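Local coordinates for N-acetyltransferase (Escherichia coli, PDB 6GTQ), which probably transfers an acetyl group from acetyl-CoA to an amino group of an acceptor, as members of the GNAT family of N-acetyltransferases do, at residues Asn31-Leu34 against Thr35-Val39; Ile101-Ser104 against Leu105-Gln108. The protein carries 1 engineered substitution. All blocks are in the same frame, centred on the assembly; numbering follows the deposited sequence.

Interaction 1 (Asn31-Leu34 against Thr35-Val39); sequences NLFL and TTHLV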
ATOM      1  N   ASN A  31      12.084   8.638  -5.592  1.00 64.43           N
ATOM      2  CA  ASN A  31      12.931   9.481  -4.778  1.00 63.80           C
ATOM      3  C   ASN A  31      12.480  10.912  -4.905  1.00 66.35           C
ATOM      4  O   ASN A  31      12.279  11.571  -3.934  1.00 65.66           O
ATOM      5  CB  ASN A  31      14.358   9.392  -5.275  1.00 30.00           C
ATOM      6  CG  ASN A  31      15.066   8.137  -4.845  1.00 30.00           C
ATOM      7  OD1 ASN A  31      14.649   7.425  -3.966  1.00 30.00           O
ATOM      8  ND2 ASN A  31      16.173   7.884  -5.475  1.00 30.00           N
ATOM      9  N   LEU A  32      12.368  11.387  -6.128  1.00 63.27           N
ATOM     10  CA  LEU A  32      11.931  12.728  -6.452  1.00 62.73           C
ATOM     11  C   LEU A  32      10.533  12.982  -5.977  1.00 62.35           C
ATOM     12  O   LEU A  32      10.254  14.093  -5.531  1.00 62.42           O
ATOM     13  CB  LEU A  32      12.073  12.990  -7.951  1.00 65.65           C
ATOM     14  CG  LEU A  32      13.491  13.319  -8.409  1.00 74.09           C
ATOM     15  CD1 LEU A  32      13.688  12.956  -9.866  1.00 77.63           C
ATOM     16  CD2 LEU A  32      13.838  14.785  -8.145  1.00 76.31           C
ATOM     17  N   PHE A  33       9.661  11.952  -5.991  1.00 54.90           N
ATOM     18  CA  PHE A  33       8.313  12.140  -5.473  1.00 50.96           C
ATOM     19  C   PHE A  33       8.376  12.477  -3.981  1.00 53.82           C
ATOM     20  O   PHE A  33       7.673  13.380  -3.533  1.00 53.53           O
ATOM     21  CB  PHE A  33       7.390  10.937  -5.742  1.00 50.56           C
ATOM     22  CG  PHE A  33       5.988  11.191  -5.234  1.00 49.27           C
ATOM     23  CD1 PHE A  33       5.123  12.033  -5.924  1.00 51.80           C
ATOM     24  CD2 PHE A  33       5.561  10.653  -4.023  1.00 48.76           C
ATOM     25  CE1 PHE A  33       3.853  12.322  -5.421  1.00 50.92           C
ATOM     26  CE2 PHE A  33       4.288  10.938  -3.525  1.00 49.74           C
ATOM     27  CZ  PHE A  33       3.442  11.767  -4.231  1.00 48.34           C
ATOM     28  N   LEU A  34       9.241  11.784  -3.229  1.00 49.45           N
ATOM     29  CA  LEU A  34       9.387  11.996  -1.796  1.00 47.92           C
ATOM     30  C   LEU A  34       9.980  13.362  -1.446  1.00 53.84           C
ATOM     31  O   LEU A  34       9.483  14.027  -0.532  1.00 53.36           O
ATOM     32  CB  LEU A  34      10.220  10.861  -1.163  1.00 47.88           C
ATOM     33  CG  LEU A  34      10.463  10.959   0.348  1.00 51.15           C
ATOM     34  CD1 LEU A  34       9.237  10.544   1.150  1.00 48.77           C
ATOM     35  CD2 LEU A  34      11.674  10.189   0.760  1.00 52.09           C
ATOM     36  N   THR A  35      11.036  13.775  -2.156  1.00 52.21           N
ATOM     37  CA  THR A  35      11.751  15.012  -1.837  1.00 53.37           C
ATOM     38  C   THR A  35      11.156  16.294  -2.464  1.00 57.79           C
ATOM     39  O   THR A  35      11.613  17.380  -2.102  1.00 57.75           O
ATOM     40  CB  THR A  35      13.250  14.858  -2.166  1.00 62.17           C
ATOM     41  OG1 THR A  35      13.397  14.319  -3.482  1.00 66.63           O
ATOM     42  CG2 THR A  35      13.980  13.967  -1.161  1.00 54.70           C
ATOM     43  N   THR A  36      10.147  16.196  -3.366  1.00 55.49           N
ATOM     44  CA  THR A  36       9.563  17.397  -3.999  1.00 56.96           C
ATOM     45  C   THR A  36       8.015  17.433  -4.051  1.00 58.78           C
ATOM     46  O   THR A  36       7.455  18.519  -4.237  1.00 57.78           O
ATOM     47  CB  THR A  36      10.145  17.649  -5.433  1.00 72.93           C
ATOM     48  OG1 THR A  36       9.834  16.567  -6.310  1.00 75.00           O
ATOM     49  CG2 THR A  36      11.645  17.920  -5.453  1.00 73.75           C
ATOM     50  N   HIS A  37       7.321  16.278  -3.914  1.00 55.64           N
ATOM     51  CA  HIS A  37       5.855  16.252  -4.069  1.00 54.69           C
ATOM     52  C   HIS A  37       5.046  15.621  -2.937  1.00 55.12           C
ATOM     53  O   HIS A  37       3.910  16.052  -2.731  1.00 54.67           O
ATOM     54  CB  HIS A  37       5.463  15.579  -5.404  1.00 56.39           C
ATOM     55  CG  HIS A  37       5.843  16.384  -6.608  1.00 62.79           C
ATOM     56  ND1 HIS A  37       5.154  17.538  -6.954  1.00 65.96           N
ATOM     57  CD2 HIS A  37       6.863  16.209  -7.479  1.00 66.66           C
ATOM     58  CE1 HIS A  37       5.768  18.018  -8.025  1.00 67.67           C
ATOM     59  NE2 HIS A  37       6.800  17.252  -8.379  1.00 68.62           N
ATOM     60  N   LEU A  38       5.590  14.610  -2.234  1.00 49.40           N
ATOM     61  CA  LEU A  38       4.896  13.876  -1.167  1.00 47.48           C
ATOM     62  C   LEU A  38       4.284  14.758  -0.072  1.00 50.59           C
ATOM     63  O   LEU A  38       3.093  14.612   0.218  1.00 50.57           O
ATOM     64  CB  LEU A  38       5.801  12.789  -0.538  1.00 47.18           C
ATOM     65  CG  LEU A  38       5.174  11.960   0.596  1.00 49.79           C
ATOM     66  CD1 LEU A  38       5.467  10.503   0.441  1.00 49.49           C
ATOM     67  CD2 LEU A  38       5.646  12.431   1.948  1.00 52.33           C
ATOM     68  N   VAL A  39       5.100  15.623   0.563  1.00 46.17           N
ATOM     69  CA  VAL A  39       4.669  16.496   1.658  1.00 45.23           C
ATOM     70  C   VAL A  39       3.549  17.462   1.203  1.00 51.51           C
ATOM     71  O   VAL A  39       2.541  17.576   1.904  1.00 51.17           O
ATOM     72  CB  VAL A  39       5.868  17.215   2.346  1.00 48.86           C
ATOM     73  CG1 VAL A  39       5.398  18.165   3.436  1.00 48.47           C
ATOM     74  CG2 VAL A  39       6.859  16.207   2.924  1.00 48.11           C
TER
HETATM   75  O   HOH W   1       7.862  16.155  -0.246  1.00 38.62           O
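F33 lays one face of its ring under the next turn of backbone: the amide N of L38 sits over the ring centre, while the carbonyl carbon of H37 lies above the same face, nearer the rim. CG of F33 is anti to the backbone N (chi1 -178°), which swings the ring forward along the chain to that position. The side chains of H37 and L38 each cross that of F33 at about a right angle, H37 with CB 3.6 Å from F33 CD1, L38 with CB 3.8 Å from F33 CE2. L34 and L38 are arranged differently, side by side and pointing the same way, their CD1 methyls 3.8 Å apart. Here helix 28-36 gives way to helix 38-43, with H37 in the N-cap position of the second. The carbonyl O of F33 spans the break, taking L38 N at 2.7 Å, tilted 20° from the carbonyl plane, as well as H37 N at 2.9 Å, well above that plane. Two threonine hydroxyls reinforce the end of the first helix. Each OG1 lies between its own backbone N and carbonyl carbon and donates back to a carbonyl four residues earlier: T35 OG1 to N31 O at 3.0 Å, T36 OG1 to L32 O at 2.6 Å. Both hydroxyls approach from above the carbonyl plane, and N31 O also receives the T35 amide within its plane. A water replaces a direct backbone link farther on, donating to L34 O and accepting from V39 N. F33, L34 and L38 all reach Y64 of strand 61-74, and L38 extends to A49 and I51 of strand 48-53; R98 makes a cation-pi contact with the F33 ring.

Interaction 2 (Ile101-Ser104 against Leu105-Gln108); sequences IDRS and LQGQ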
ATOM      1  N   ILE A 101      11.202   1.625  -0.302  1.00 56.22           N
ATOM      2  CA  ILE A 101      12.028   1.279   0.864  1.00 57.21           C
ATOM      3  C   ILE A 101      13.469   1.642   0.536  1.00 65.86           C
ATOM      4  O   ILE A 101      13.969   1.255  -0.523  1.00 68.78           O
ATOM      5  CB  ILE A 101      11.885  -0.231   1.272  1.00 60.42           C
ATOM      6  CG1 ILE A 101      10.416  -0.613   1.654  1.00 57.85           C
ATOM      7  CG2 ILE A 101      12.878  -0.641   2.369  1.00 61.87           C
ATOM      8  CD1 ILE A 101       9.808  -0.000   2.967  1.00 55.70           C
ATOM      9  N   ASP A 102      14.143   2.364   1.448  1.00 62.72           N
ATOM     10  CA  ASP A 102      15.545   2.746   1.293  1.00 65.05           C
ATOM     11  C   ASP A 102      16.435   1.506   1.157  1.00 71.51           C
ATOM     12  O   ASP A 102      16.196   0.508   1.840  1.00 70.80           O
ATOM     13  CB  ASP A 102      15.999   3.612   2.477  1.00 66.92           C
ATOM     14  CG  ASP A 102      17.342   4.274   2.259  1.00 78.79           C
ATOM     15  OD1 ASP A 102      17.384   5.315   1.574  1.00 78.46           O
ATOM     16  OD2 ASP A 102      18.352   3.748   2.771  1.00 86.42           O
ATOM     17  N   ARG A 103      17.457   1.584   0.274  1.00 71.21           N
ATOM     18  CA  ARG A 103      18.428   0.524  -0.046  1.00 74.67           C
ATOM     19  C   ARG A 103      19.086  -0.101   1.185  1.00 79.43           C
ATOM     20  O   ARG A 103      19.358  -1.303   1.174  1.00 80.68           O
ATOM     21  CB  ARG A 103      19.513   1.048  -1.000  1.00 78.41           C
ATOM     22  CG  ARG A 103      19.092   1.166  -2.457  1.00 88.04           C
ATOM     23  CD  ARG A 103      20.163   1.898  -3.249  1.00103.40           C
ATOM     24  NE  ARG A 103      19.852   1.954  -4.678  1.00118.34           N
ATOM     25  CZ  ARG A 103      20.401   1.170  -5.600  1.00141.81           C
ATOM     26  NH1 ARG A 103      20.051   1.289  -6.874  1.00132.17           N
ATOM     27  NH2 ARG A 103      21.314   0.269  -5.259  1.00135.23           N
ATOM     28  N   SER A 104      19.328   0.713   2.240  1.00 75.00           N
ATOM     29  CA  SER A 104      19.927   0.284   3.504  1.00 76.56           C
ATOM     30  C   SER A 104      19.063  -0.734   4.258  1.00 81.85           C
ATOM     31  O   SER A 104      19.602  -1.557   4.999  1.00 84.76           O
ATOM     32  CB  SER A 104      20.229   1.484   4.395  1.00 77.73           C
ATOM     33  OG  SER A 104      19.051   2.128   4.848  1.00 79.21           O
ATOM     34  N   LEU A 105      17.736  -0.687   4.063  1.00 76.32           N
ATOM     35  CA  LEU A 105      16.804  -1.595   4.734  1.00 75.32           C
ATOM     36  C   LEU A 105      16.398  -2.810   3.903  1.00 83.05           C
ATOM     37  O   LEU A 105      15.916  -3.793   4.473  1.00 83.37           O
ATOM     38  CB  LEU A 105      15.560  -0.841   5.228  1.00 70.94           C
ATOM     39  CG  LEU A 105      15.735   0.037   6.473  1.00 74.33           C
ATOM     40  CD1 LEU A 105      14.405   0.540   6.944  1.00 70.38           C
ATOM     41  CD2 LEU A 105      16.403  -0.723   7.624  1.00 78.77           C
ATOM     42  N   GLN A 106      16.605  -2.753   2.570  1.00 81.69           N
ATOM     43  CA  GLN A 106      16.238  -3.808   1.618  1.00 82.38           C
ATOM     44  C   GLN A 106      16.862  -5.169   1.966  1.00 89.19           C
ATOM     45  O   GLN A 106      18.064  -5.256   2.222  1.00 91.32           O
ATOM     46  CB  GLN A 106      16.529  -3.382   0.166  1.00 84.25           C
ATOM     47  CG  GLN A 106      15.561  -2.297  -0.337  1.00 86.64           C
ATOM     48  CD  GLN A 106      15.864  -1.733  -1.713  1.00 99.43           C
ATOM     49  OE1 GLN A 106      16.818  -2.133  -2.406  1.00 99.35           O
ATOM     50  NE2 GLN A 106      15.042  -0.778  -2.141  1.00 76.92           N
ATOM     51  N   GLY A 107      15.999  -6.188   2.032  1.00 85.14           N
ATOM     52  CA  GLY A 107      16.341  -7.555   2.409  1.00 87.38           C
ATOM     53  C   GLY A 107      15.808  -7.958   3.776  1.00 89.57           C
ATOM     54  O   GLY A 107      15.890  -9.132   4.149  1.00 91.52           O
ATOM     55  N   GLN A 108      15.246  -6.992   4.532  1.00 82.47           N
ATOM     56  CA  GLN A 108      14.722  -7.203   5.884  1.00 81.31           C
ATOM     57  C   GLN A 108      13.190  -7.337   5.951  1.00 81.98           C
ATOM     58  O   GLN A 108      12.638  -7.512   7.038  1.00 81.38           O
ATOM     59  CB  GLN A 108      15.227  -6.107   6.837  1.00 82.37           C
ATOM     60  CG  GLN A 108      16.720  -6.208   7.145  1.00 93.24           C
ATOM     61  CD  GLN A 108      17.375  -4.866   7.364  1.00105.36           C
ATOM     62  OE1 GLN A 108      17.015  -4.101   8.273  1.00 96.02           O
ATOM     63  NE2 GLN A 108      18.373  -4.561   6.542  1.00 99.54           N
TER
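The loop that joins strand 90-101 to helix 110-129 carries the start of the GNAT Q-x-x-G-x-G motif, which in relatives binds the pyrophosphate of acetyl-CoA; Q106 is its first residue. Its side chain, extended beyond CG, runs back alongside I101 in the opposite direction and gives an NE2 hydrogen to I101 O at 2.8 Å, bent to 132° at the hydrogen and out of the amide plane. NE2 also bonds to C25 O, so the amide ties the loop to both strand end and a neighbouring loop. D102 shapes the bend before it. Its OD2 takes S104 N at 3.2 Å, an Asx turn, and S104 OG at 2.7 Å on the anti side of the carboxylate. D102 O receives L105 N at 3.0 Å from above the carbonyl plane. A type II turn then follows from L105 to Q108, with G107 at positive phi. I101 CG2 meets CB of the buried L105 at 3.9 Å, the two side chains crossing at about a right angle. I101 and L105 both pack on W110 at the start of helix 110-129 and on L52 of strand 48-53, while L105 and D102 touch L62 of strand 61-74.

In the fold
Interaction 1 comes first along the chain, at the break between helices 28-36 and 38-43; interaction 2 follows much later, between strand 90-101 and helix 110-129. Their centres are 18 Å apart and their nearest atoms about 7 Å, without touching. Both rest on strands 48-53 and 61-74 of the mixed sheet, and both meet the loop F23-C25: N31 and L34 from the helical side, D102, R103 and Q106 from the 101-108 loop. The loop before helix 28-36 thus runs between the two contacts. Residues 101-108 belong to the probable acetyl-CoA-binding region, whereas 31-39 form part of the helical layer packed beside the sheet.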